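Local coordinates for flagellar biosynthesis protein flhA (Bacillus subtilis, PDB 3MIX) that takes part in flagellar protein export, its cytosolic domain providing the adaptor for coordinated delivery of late flagella building blocks to the type III secretion system, at residues Asn102-Lys107 with Ser175-Glu180; Leu70-Met75 with Pro170-Ser175; Tyr263-Leu268 with Tyr365-Ala370. All coordinates share one frame; numbering follows the deposited sequence.

In the fold
Contacts 1 and 2 belong to one layered region and share helix 170-189, with Ser175 in both. Their centres lie 9 Å apart, and they touch where Tyr104 CE1 packs on Val174 CG2. Contact 1 is buried and lays this helix on strand 103-108 of the mixed sheet, through one hydroxyl-to-imidazole bond and apolar packing. Contact 2 is only partly buried and joins the same helix to helix 69-84 through an arginine and small side chains. Contact 3 stands apart on the opposite side of the chain's centre, its own centre 35 Å from either. It too is partly buried, but it ties a helix to a loop with a salt bridge.

Contact 1. Residues Asn102-Lys107 with Ser175-Glu180; sequences NEYRLK and STHITE
Tyr104 and His177 meet through the phenol oxygen and an imidazole nitrogen. Tyr104 OH and His177 ND1 are hydrogen-bonded at 2.5 Å, and either could be the donor. ND1 lies at the edge of the tyrosine ring, in its plane. The two rings meet rim to rim, with their planes at 73° and their centroids 5.7 Å apart. The histidine side chain has CG anti to its backbone N (chi1 -160°), and this carries ND1 off the helix to the phenol oxygen. The bond probably helps to set the rotation of the imidazole and gives the hydroxyl of the buried Tyr104 a partner.

Two residues further along the strand, Leu106 makes a looser apolar contact with the helix. Leu106 CD1 lies 4.4 Å from Ile178 CG1, and Leu106 CD2 lies 4.4 Å from the backbone Ile178 O. One branch thus meets side chain, the other backbone.

Both strand residues face the helix. Helix 170-189 packs on the sheet here, where strand 103-108 runs between strands 49-53 and 111-117. Ile178 also touches Phe51 of the first and His177 touches Ala114 of the second. Helix 69-84 adjoins the same helix, with Ile76 against Ile178 and Thr179.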
# COMPACT_ATOMS: atom_id res chain seq x y z
N ASN A 102 27.70 -5.38 -7.21
CA ASN A 102 26.57 -4.91 -7.99
C ASN A 102 25.22 -4.96 -7.26
O ASN A 102 24.19 -4.64 -7.84
CB ASN A 102 26.47 -5.71 -9.29
CG ASN A 102 27.61 -5.43 -10.26
OD1 ASN A 102 28.02 -4.28 -10.46
ND2 ASN A 102 28.13 -6.49 -10.87
N GLU A 103 25.23 -5.34 -5.99
CA GLU A 103 23.99 -5.60 -5.26
C GLU A 103 23.38 -4.36 -4.60
O GLU A 103 24.09 -3.56 -3.98
CB GLU A 103 24.20 -6.67 -4.19
CG GLU A 103 23.05 -7.64 -4.07
CD GLU A 103 23.16 -8.80 -5.04
OE1 GLU A 103 22.98 -8.59 -6.26
OE2 GLU A 103 23.44 -9.93 -4.58
N TYR A 104 22.06 -4.21 -4.74
CA TYR A 104 21.34 -3.25 -3.93
C TYR A 104 20.25 -3.93 -3.12
O TYR A 104 19.78 -5.02 -3.47
CB TYR A 104 20.75 -2.11 -4.77
CG TYR A 104 19.62 -2.51 -5.68
CD1 TYR A 104 18.31 -2.57 -5.21
CD2 TYR A 104 19.86 -2.82 -7.02
CE1 TYR A 104 17.26 -2.94 -6.04
CE2 TYR A 104 18.82 -3.18 -7.87
CZ TYR A 104 17.51 -3.24 -7.37
OH TYR A 104 16.47 -3.60 -8.18
N ARG A 105 19.85 -3.27 -2.05
CA ARG A 105 18.85 -3.77 -1.12
C ARG A 105 17.96 -2.61 -0.62
O ARG A 105 18.45 -1.52 -0.36
CB ARG A 105 19.59 -4.40 0.05
CG ARG A 105 18.78 -5.33 0.90
CD ARG A 105 19.66 -5.89 2.01
NE ARG A 105 18.88 -6.30 3.17
CZ ARG A 105 19.34 -6.30 4.42
NH1 ARG A 105 20.57 -5.88 4.69
NH2 ARG A 105 18.55 -6.71 5.42
N LEU A 106 16.65 -2.86 -0.52
CA LEU A 106 15.71 -1.87 0.01
C LEU A 106 15.02 -2.36 1.27
O LEU A 106 14.50 -3.48 1.31
CB LEU A 106 14.65 -1.47 -1.04
CG LEU A 106 13.74 -0.30 -0.63
CD1 LEU A 106 14.46 1.07 -0.73
CD2 LEU A 106 12.47 -0.29 -1.45
N LYS A 107 15.02 -1.52 2.29
CA LYS A 107 14.35 -1.84 3.54
C LYS A 107 13.29 -0.80 3.83
O LYS A 107 13.47 0.37 3.54
CB LYS A 107 15.34 -1.92 4.70
CG LYS A 107 16.53 -2.85 4.42
CD LYS A 107 17.64 -2.76 5.49
CE LYS A 107 17.24 -3.47 6.79
NZ LYS A 107 18.42 -3.98 7.56
N SER A 175 14.86 2.59 -10.03
CA SER A 175 13.81 3.58 -9.81
C SER A 175 12.43 2.97 -9.78
O SER A 175 11.67 3.25 -8.85
CB SER A 175 13.83 4.65 -10.90
OG SER A 175 14.75 5.67 -10.57
N THR A 176 12.09 2.18 -10.80
CA THR A 176 10.77 1.57 -10.86
C THR A 176 10.66 0.41 -9.83
O THR A 176 9.61 0.21 -9.23
CB THR A 176 10.33 1.20 -12.31
OG1 THR A 176 10.56 -0.18 -12.58
CG2 THR A 176 11.03 2.07 -13.37
N HIS A 177 11.76 -0.30 -9.58
CA HIS A 177 11.79 -1.26 -8.48
C HIS A 177 11.51 -0.64 -7.08
O HIS A 177 10.74 -1.19 -6.28
CB HIS A 177 13.09 -2.04 -8.48
CG HIS A 177 13.02 -3.32 -7.71
ND1 HIS A 177 14.13 -4.01 -7.30
CD2 HIS A 177 11.95 -4.02 -7.25
CE1 HIS A 177 13.76 -5.09 -6.64
NE2 HIS A 177 12.44 -5.11 -6.58
N ILE A 178 12.12 0.51 -6.81
CA ILE A 178 11.89 1.22 -5.56
C ILE A 178 10.45 1.71 -5.49
O ILE A 178 9.78 1.49 -4.47
CB ILE A 178 12.87 2.39 -5.36
CG1 ILE A 178 14.27 1.85 -5.08
CG2 ILE A 178 12.41 3.31 -4.21
CD1 ILE A 178 15.35 2.89 -5.29
N THR A 179 9.97 2.35 -6.56
CA THR A 179 8.60 2.87 -6.59
C THR A 179 7.52 1.81 -6.44
O THR A 179 6.54 2.01 -5.72
CB THR A 179 8.29 3.97 -7.72
OG1 THR A 179 7.17 3.58 -8.54
CG2 THR A 179 9.43 4.28 -8.56
N GLU A 180 7.70 0.69 -7.12
CA GLU A 180 6.79 -0.44 -6.98
C GLU A 180 6.82 -1.02 -5.58
O GLU A 180 5.79 -1.43 -5.06
CB GLU A 180 7.10 -1.54 -8.00
CG GLU A 180 6.85 -1.16 -9.48
CD GLU A 180 5.44 -0.65 -9.77
OE1 GLU A 180 4.46 -1.28 -9.31
OE2 GLU A 180 5.31 0.38 -10.49

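Contact 2. Residues Leu70-Met75 with Pro170-Ser175; sequences LDRIVM and PASVVS
Arg72 reaches across from its own helix and lays its guanidinium over the backbone between Ala171 and Ser172. Ser172 N lies over the centre of one face of the group, 4.0 Å above the plane, and Ala171 C is on the same face, nearer the rim. The arginine chain is extended from CG to NE, and this extended shape (chi2 -175°) carries the guanidinium to helix 170-189. Ala171 offers its methyl to this chain: CB is 3.2 Å from Arg72 NE. That NE is buried by the contact and has no hydrogen-bond partner in the model; Asp68 makes a long, weak ion pair with it.

The two terminal nitrogens lie near two serines. Arg72 NH1 makes a weak hydrogen bond to Ser175 OG at 3.0 Å, with an N-H...O angle of 133°. The oxygen lies oblique to the guanidinium. Arg72 NH2 is 3.3 Å from Ser172 OG.

Ser175 is itself held in place. Its OG donates to Ala171 O at 3.0 Å, one helical turn back. Ala171 O also accepts the backbone N of Ser175, and the two donors approach from opposite faces of its carbonyl plane. The hydroxyl thus links the arginine to the helix backbone. A leucine in place of Arg72 would probably leave Ser175 OG without its cross-helix donor and open a gap over the backbone at Ala171 and Ser172.

The segment axes come no closer than 10.6 Å and run in roughly the same direction, with a signed crossing angle of -39°. One long side chain bridging to small residues suits this spacing. This is a helix-helix packing contact between helices 69-84 and 170-189, in the part of the FlhA cytosolic domain built round the four-stranded mixed sheet.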
# COMPACT_ATOMS: atom_id res chain seq x y z
N LEU A 70 19.76 10.38 -5.98
CA LEU A 70 19.11 11.45 -5.22
C LEU A 70 17.98 12.13 -5.99
O LEU A 70 16.86 12.24 -5.49
CB LEU A 70 20.14 12.48 -4.75
CG LEU A 70 20.66 12.50 -3.30
CD1 LEU A 70 20.14 11.38 -2.41
CD2 LEU A 70 22.20 12.57 -3.24
N ASP A 71 18.30 12.56 -7.22
CA ASP A 71 17.31 13.17 -8.10
C ASP A 71 16.23 12.16 -8.44
O ASP A 71 15.07 12.52 -8.55
CB ASP A 71 17.96 13.74 -9.38
CG ASP A 71 18.67 15.08 -9.14
OD1 ASP A 71 18.34 15.76 -8.15
OD2 ASP A 71 19.54 15.45 -9.95
N ARG A 72 16.61 10.89 -8.60
CA ARG A 72 15.59 9.87 -8.88
C ARG A 72 14.61 9.65 -7.71
O ARG A 72 13.43 9.40 -7.92
CB ARG A 72 16.22 8.57 -9.34
CG ARG A 72 16.85 8.71 -10.72
CD ARG A 72 17.40 7.40 -11.29
NE ARG A 72 17.45 7.47 -12.75
CZ ARG A 72 16.36 7.49 -13.53
NH1 ARG A 72 15.15 7.44 -12.98
NH2 ARG A 72 16.48 7.58 -14.84
N ILE A 73 15.12 9.77 -6.48
CA ILE A 73 14.30 9.61 -5.30
C ILE A 73 13.30 10.76 -5.17
O ILE A 73 12.13 10.55 -4.84
CB ILE A 73 15.17 9.40 -4.04
CG1 ILE A 73 15.79 8.00 -4.11
CG2 ILE A 73 14.33 9.56 -2.78
CD1 ILE A 73 16.87 7.75 -3.10
N VAL A 74 13.78 11.97 -5.46
CA VAL A 74 12.95 13.17 -5.51
C VAL A 74 11.75 13.01 -6.46
O VAL A 74 10.61 13.31 -6.11
CB VAL A 74 13.81 14.41 -5.86
CG1 VAL A 74 12.94 15.60 -6.27
CG2 VAL A 74 14.72 14.78 -4.67
N MET A 75 12.03 12.50 -7.65
CA MET A 75 11.00 12.16 -8.63
C MET A 75 9.97 11.19 -8.07
O MET A 75 8.76 11.39 -8.24
CB MET A 75 11.66 11.50 -9.83
CG MET A 75 11.83 12.37 -11.02
SD MET A 75 11.88 14.15 -10.69
CE MET A 75 10.53 14.65 -11.74
N PRO A 170 20.05 1.26 -16.01
CA PRO A 170 20.02 0.66 -14.67
C PRO A 170 19.37 1.54 -13.60
O PRO A 170 18.64 1.03 -12.73
CB PRO A 170 21.51 0.46 -14.34
CG PRO A 170 22.19 0.46 -15.69
CD PRO A 170 21.43 1.49 -16.46
N ALA A 171 19.62 2.84 -13.68
CA ALA A 171 19.07 3.78 -12.73
C ALA A 171 17.54 3.78 -12.80
O ALA A 171 16.86 3.95 -11.79
CB ALA A 171 19.63 5.15 -12.99
N SER A 172 17.02 3.57 -14.01
CA SER A 172 15.59 3.43 -14.24
C SER A 172 15.05 2.11 -13.70
O SER A 172 13.96 2.08 -13.14
CB SER A 172 15.25 3.54 -15.74
OG SER A 172 15.02 4.88 -16.10
N VAL A 173 15.81 1.03 -13.87
CA VAL A 173 15.43 -0.26 -13.29
C VAL A 173 15.24 -0.14 -11.77
O VAL A 173 14.22 -0.57 -11.24
CB VAL A 173 16.44 -1.38 -13.62
CG1 VAL A 173 15.95 -2.72 -13.09
CG2 VAL A 173 16.67 -1.46 -15.13
N VAL A 174 16.22 0.45 -11.09
CA VAL A 174 16.18 0.59 -9.63
C VAL A 174 15.09 1.57 -9.20
O VAL A 174 14.44 1.37 -8.18
CB VAL A 174 17.60 0.89 -9.00
CG1 VAL A 174 18.21 2.19 -9.57
CG2 VAL A 174 17.50 0.97 -7.48
N SER A 175 14.86 2.59 -10.03
CA SER A 175 13.81 3.58 -9.81
C SER A 175 12.43 2.97 -9.78
O SER A 175 11.67 3.25 -8.85
CB SER A 175 13.83 4.65 -10.90
OG SER A 175 14.75 5.67 -10.57

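Contact 3. Residues Tyr263-Leu268 with Tyr365-Ala370; sequences YTRQAL and YNELEA
Arg265 and Glu367 form a side-on, two-bond salt bridge in the cytosolic domain of FlhA, a member of the FHIPEP family. It links helix 257-267 to the loop that follows strand 362-364. Arg265 NE donates to Glu367 OE2 at 2.9 Å. Arg265 NH2 donates to Glu367 OE1 at 2.8 Å. Each carboxylate oxygen thus receives one nitrogen of the arginine, on its syn side but tilted out of the carboxylate plane. The pairing is not flat. The guanidinium and carboxylate planes are 56° apart, and both bonds are bent.

The shapes of the two chains explain the grip. Glu367 is extended beyond CG, so its carboxylate travels from the loop to the helix. Arg265 bends at chi3 (55°), which brings NE and NH2 to that carboxylate. Glu367 OE2 also lies 3.3 Å from Arg265 CB, so the acid end sits close against the base of the arginine side chain.

Beside the bridge, Gln266 and Asn366 lie side by side and point the same way. Gln266 CG lies 3.5 Å from the backbone Asn366 O, and 4.0 Å from Asn366 CB. This part is exposed, whereas Arg265 and Glu367 are buried.

Further out, Leu230 and Val235 touch the arginine side chain, and so does Leu363 of strand 362-364. Arg346 brings a second positive charge near the pair. It makes a long, weak ion pair with Glu367 OE2, so the carboxylate probably helps to offset two arginines placed close together. The contact joins the helical region that includes helices 220-232 and 240-250 to the loop after strand 362-364. The end of that strand also holds the carboxylate: Glu367 OE1, besides taking Arg265 NH2, is hydrogen-bonded to the backbone N of Ser364.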
# COMPACT_ATOMS: atom_id res chain seq x y z
N TYR A 263 -16.96 3.42 5.63
CA TYR A 263 -17.69 4.65 5.30
C TYR A 263 -16.89 5.56 4.40
O TYR A 263 -17.45 6.21 3.51
CB TYR A 263 -18.10 5.43 6.55
CG TYR A 263 -18.87 4.63 7.54
CD1 TYR A 263 -19.93 3.82 7.14
CD2 TYR A 263 -18.56 4.69 8.90
CE1 TYR A 263 -20.66 3.07 8.08
CE2 TYR A 263 -19.26 3.94 9.84
CZ TYR A 263 -20.31 3.15 9.42
OH TYR A 263 -21.01 2.42 10.37
N THR A 264 -15.59 5.64 4.65
CA THR A 264 -14.72 6.50 3.83
C THR A 264 -14.61 5.95 2.41
O THR A 264 -14.75 6.70 1.44
CB THR A 264 -13.34 6.69 4.50
OG1 THR A 264 -13.52 7.28 5.81
CG2 THR A 264 -12.47 7.60 3.68
N ARG A 265 -14.34 4.65 2.27
CA ARG A 265 -14.32 4.02 0.94
C ARG A 265 -15.62 4.32 0.16
O ARG A 265 -15.57 4.74 -0.99
CB ARG A 265 -14.11 2.50 1.07
CG ARG A 265 -12.70 2.07 1.58
CD ARG A 265 -12.68 0.54 1.81
NE ARG A 265 -13.09 -0.21 0.61
CZ ARG A 265 -12.27 -0.53 -0.38
NH1 ARG A 265 -10.97 -0.22 -0.32
NH2 ARG A 265 -12.73 -1.18 -1.44
N GLN A 266 -16.78 4.16 0.81
CA GLN A 266 -18.07 4.49 0.17
C GLN A 266 -18.12 5.96 -0.26
O GLN A 266 -18.50 6.29 -1.40
CB GLN A 266 -19.24 4.16 1.10
CG GLN A 266 -20.62 4.29 0.43
CD GLN A 266 -21.79 4.14 1.42
OE1 GLN A 266 -22.89 4.65 1.17
NE2 GLN A 266 -21.56 3.45 2.53
N ALA A 267 -17.70 6.86 0.63
CA ALA A 267 -17.68 8.29 0.29
C ALA A 267 -16.78 8.58 -0.91
O ALA A 267 -16.98 9.58 -1.62
CB ALA A 267 -17.28 9.13 1.49
N LEU A 268 -15.82 7.69 -1.15
CA LEU A 268 -14.83 7.82 -2.22
C LEU A 268 -15.21 6.97 -3.48
O LEU A 268 -14.36 6.60 -4.28
CB LEU A 268 -13.45 7.39 -1.67
CG LEU A 268 -12.76 8.35 -0.67
CD1 LEU A 268 -11.43 7.79 -0.15
CD2 LEU A 268 -12.50 9.73 -1.27
N TYR A 365 -20.72 -2.88 -3.79
CA TYR A 365 -21.59 -2.28 -4.80
C TYR A 365 -21.71 -0.78 -4.62
O TYR A 365 -21.81 -0.04 -5.60
CB TYR A 365 -23.00 -2.91 -4.77
CG TYR A 365 -23.01 -4.42 -4.80
CD1 TYR A 365 -22.47 -5.12 -5.87
CD2 TYR A 365 -23.56 -5.15 -3.75
CE1 TYR A 365 -22.47 -6.52 -5.91
CE2 TYR A 365 -23.58 -6.54 -3.77
CZ TYR A 365 -23.03 -7.22 -4.85
OH TYR A 365 -23.03 -8.61 -4.88
N ASN A 366 -21.69 -0.34 -3.37
CA ASN A 366 -21.81 1.08 -3.02
C ASN A 366 -20.53 1.91 -3.22
O ASN A 366 -20.48 3.10 -2.86
CB ASN A 366 -22.30 1.22 -1.58
CG ASN A 366 -23.78 0.90 -1.42
OD1 ASN A 366 -24.32 1.02 -0.32
ND2 ASN A 366 -24.44 0.48 -2.51
N GLU A 367 -19.49 1.27 -3.77
CA GLU A 367 -18.23 1.95 -4.07
C GLU A 367 -18.12 2.16 -5.57
O GLU A 367 -17.27 2.91 -6.05
CB GLU A 367 -17.03 1.17 -3.51
CG GLU A 367 -17.12 0.91 -1.99
CD GLU A 367 -16.04 -0.01 -1.46
OE1 GLU A 367 -15.41 -0.73 -2.26
OE2 GLU A 367 -15.82 -0.00 -0.23
N LEU A 368 -18.99 1.48 -6.31
CA LEU A 368 -19.19 1.76 -7.72
C LEU A 368 -20.34 2.73 -7.90
O LEU A 368 -21.42 2.54 -7.35
CB LEU A 368 -19.46 0.48 -8.51
CG LEU A 368 -18.32 -0.54 -8.55
CD1 LEU A 368 -18.76 -1.77 -9.31
CD2 LEU A 368 -17.03 0.04 -9.15
N GLU A 369 -20.10 3.79 -8.67
CA GLU A 369 -21.12 4.78 -8.99
C GLU A 369 -22.30 4.14 -9.70
O GLU A 369 -22.14 3.17 -10.44
CB GLU A 369 -20.53 5.88 -9.87
CG GLU A 369 -19.82 6.97 -9.11
CD GLU A 369 -19.12 7.95 -10.02
OE1 GLU A 369 -18.29 7.51 -10.85
OE2 GLU A 369 -19.38 9.17 -9.90
N ALA A 370 -23.49 4.69 -9.47
CA ALA A 370 -24.74 4.14 -10.03
C ALA A 370 -24.70 3.94 -11.55
O ALA A 370 -25.31 2.99 -12.07
CB ALA A 370 -25.92 5.02 -9.65